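Local coordinates for protein N2152 (Neocallimastix frontalis, PDB 5U22) that hydrolyses glycosidic bonds as a family 39 glycoside hydrolase, probably acting on rare arabinosyl substrates, at residues I242-C248 with V273-T279. Residues are numbered along the deposited sequence; the frame is centred on the assembly and turned at random.
Sequences ITINEYC and VDSGMIT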
loop_
_atom_site.group_PDB
_atom_site.type_symbol
_atom_site.label_atom_id
_atom_site.label_comp_id
_atom_site.label_asym_id
_atom_site.label_seq_id
_atom_site.Cartn_x
_atom_site.Cartn_y
_atom_site.Cartn_z
ATOM N N ILE A 242 -10.349 -3.859 1.499
ATOM C CA ILE A 242 -9.857 -2.582 2.004
ATOM C C ILE A 242 -8.715 -2.106 1.119
ATOM O O ILE A 242 -7.775 -2.863 0.853
ATOM C CB ILE A 242 -9.379 -2.701 3.460
ATOM C CG1 ILE A 242 -10.522 -3.140 4.370
ATOM C CG2 ILE A 242 -8.757 -1.385 3.927
ATOM C CD1 ILE A 242 -10.059 -3.489 5.772
ATOM N N THR A 243 -8.773 -0.845 0.698
ATOM C CA THR A 243 -7.645 -0.217 0.027
ATOM C C THR A 243 -7.217 1.024 0.805
ATOM O O THR A 243 -7.999 1.965 0.974
ATOM C CB THR A 243 -7.969 0.101 -1.442
ATOM O OG1 THR A 243 -6.811 0.659 -2.060
ATOM C CG2 THR A 243 -9.129 1.072 -1.616
ATOM N N ILE A 244 -5.986 1.006 1.319
ATOM C CA ILE A 244 -5.437 2.175 1.996
ATOM C C ILE A 244 -4.601 2.899 0.958
ATOM O O ILE A 244 -3.392 2.676 0.869
ATOM C CB ILE A 244 -4.608 1.791 3.238
ATOM C CG1 ILE A 244 -5.451 0.939 4.190
ATOM C CG2 ILE A 244 -4.094 3.036 3.970
ATOM C CD1 ILE A 244 -6.775 1.592 4.598
ATOM N N ASN A 245 -5.233 3.743 0.138
ATOM C CA ASN A 245 -4.594 4.118 -1.112
ATOM C C ASN A 245 -3.773 5.392 -1.003
ATOM O O ASN A 245 -3.346 5.924 -2.031
ATOM C CB ASN A 245 -5.613 4.184 -2.270
ATOM C CG ASN A 245 -6.777 5.123 -2.018
ATOM O OD1 ASN A 245 -6.705 6.024 -1.180
ATOM N ND2 ASN A 245 -7.855 4.934 -2.776
ATOM N N GLU A 246 -3.508 5.854 0.222
ATOM C CA GLU A 246 -2.371 6.722 0.535
ATOM C C GLU A 246 -1.883 6.350 1.924
ATOM O O GLU A 246 -2.684 6.336 2.861
ATOM C CB GLU A 246 -2.742 8.212 0.505
ATOM C CG GLU A 246 -3.179 8.723 -0.889
ATOM C CD GLU A 246 -3.397 10.218 -0.902
ATOM O OE1 GLU A 246 -2.702 10.899 -0.127
ATOM O OE2 GLU A 246 -4.261 10.704 -1.670
ATOM N N TYR A 247 -0.588 6.056 2.072
ATOM C CA TYR A 247 -0.057 5.799 3.408
ATOM C C TYR A 247 1.358 6.335 3.557
ATOM O O TYR A 247 2.164 6.256 2.628
ATOM C CB TYR A 247 -0.073 4.298 3.771
ATOM C CG TYR A 247 0.859 3.361 3.011
ATOM C CD1 TYR A 247 0.393 2.606 1.937
ATOM C CD2 TYR A 247 2.173 3.162 3.425
ATOM C CE1 TYR A 247 1.227 1.723 1.262
ATOM C CE2 TYR A 247 3.012 2.293 2.755
ATOM C CZ TYR A 247 2.538 1.571 1.685
ATOM O OH TYR A 247 3.370 0.697 1.029
ATOM N N CYS A 248 1.657 6.847 4.750
ATOM C CA CYS A 248 2.963 7.432 5.050
ATOM C C CYS A 248 3.045 7.673 6.543
ATOM O O CYS A 248 2.025 7.898 7.196
ATOM C CB CYS A 248 3.156 8.756 4.299
ATOM S SG CYS A 248 4.821 9.471 4.358
ATOM N N VAL A 273 -5.249 -6.483 4.208
ATOM C CA VAL A 273 -5.585 -5.355 3.350
ATOM C C VAL A 273 -5.447 -5.776 1.894
ATOM O O VAL A 273 -4.501 -6.476 1.513
ATOM C CB VAL A 273 -4.682 -4.160 3.691
ATOM C CG1 VAL A 273 -4.722 -3.111 2.587
ATOM C CG2 VAL A 273 -5.126 -3.555 5.008
ATOM N N ASP A 274 -6.409 -5.362 1.071
ATOM C CA ASP A 274 -6.383 -5.762 -0.329
ATOM C C ASP A 274 -5.292 -5.023 -1.098
ATOM O O ASP A 274 -4.570 -5.630 -1.903
ATOM C CB ASP A 274 -7.750 -5.523 -0.967
ATOM C CG ASP A 274 -7.863 -6.162 -2.320
ATOM O OD1 ASP A 274 -7.820 -7.408 -2.387
ATOM O OD2 ASP A 274 -8.001 -5.425 -3.308
ATOM N N SER A 275 -5.166 -3.713 -0.883
ATOM C CA SER A 275 -4.135 -2.935 -1.554
ATOM C C SER A 275 -3.777 -1.733 -0.701
ATOM O O SER A 275 -4.610 -1.206 0.034
ATOM C CB SER A 275 -4.578 -2.462 -2.947
ATOM O OG SER A 275 -5.712 -1.604 -2.892
ATOM N N GLY A 276 -2.520 -1.311 -0.806
ATOM C CA GLY A 276 -2.080 -0.089 -0.162
ATOM C C GLY A 276 -1.175 0.690 -1.095
ATOM O O GLY A 276 -0.369 0.084 -1.807
ATOM N N MET A 277 -1.306 2.016 -1.126
ATOM C CA MET A 277 -0.491 2.867 -1.985
ATOM C C MET A 277 0.240 3.905 -1.150
ATOM O O MET A 277 -0.368 4.572 -0.311
ATOM C CB MET A 277 -1.340 3.585 -3.039
ATOM C CG MET A 277 -1.643 2.767 -4.273
ATOM S SD MET A 277 -3.382 2.381 -4.508
ATOM C CE MET A 277 -3.556 1.261 -3.181
ATOM N N ILE A 278 1.533 4.080 -1.430
ATOM C CA ILE A 278 2.300 5.130 -0.787
ATOM C C ILE A 278 1.762 6.506 -1.199
ATOM O O ILE A 278 1.233 6.690 -2.304
ATOM C CB ILE A 278 3.786 4.960 -1.145
ATOM C CG1 ILE A 278 4.273 3.593 -0.655
ATOM C CG2 ILE A 278 4.654 6.063 -0.528
ATOM C CD1 ILE A 278 5.628 3.231 -1.205
ATOM N N THR A 279 1.878 7.473 -0.285
ATOM C CA THR A 279 1.502 8.854 -0.555
ATOM C C THR A 279 2.292 9.441 -1.719
ATOM O O THR A 279 3.273 8.870 -2.213
ATOM C CB THR A 279 1.741 9.736 0.678
ATOM O OG1 THR A 279 3.035 9.441 1.239
ATOM C CG2 THR A 279 0.653 9.520 1.719
#
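The Tyr-247 ring lies across the backbone of Gly-276 to Ile-278. Ile-278 CA sits over one ring face, 4.2 Å from the centroid, in a CH-pi contact. Gly-276 C meets the ring edge, and Ile-278 CG1 packs 3.5 Å from Tyr-247 CZ. Tyr-247 CG stands between its own backbone N and C (chi1 68°), which brings the ring back toward strand 275-278. Tyr-247 OH hydrogen-bonds Ala-40 O and Tyr-306 OH. Replacing Tyr-247 with an alanine is likely to open a gap over Ile-278 CA and leave both oxygens without their phenol partner.

Upstream the strands pair in parallel. Ile-242 O accepts from both Asp-274 N and Ser-275 N. Thr-243 OG1 and Ser-275 OG share a 2.6 Å hydrogen bond. The bent Met-277 chain brings SD to 3.6 Å from Asn-245 CB. A beta bulge between Ile-244 and Tyr-247 shifts the register by one residue, and Thr-279 N hydrogen-bonds Tyr-247 O from above the carbonyl plane.

Glu-246 OE2 salt-bridges Arg-68 NH1 at the C-terminal strand end, where TIM barrels carry their active site. Helix 258-270 links the strands as a beta-alpha-beta unit and sets Phe-264 and Phe-268 against Tyr-247. Strand 209-212 pairs with 242-247, and helix 221-235 packs on Ile-242, Ile-244 and Val-273.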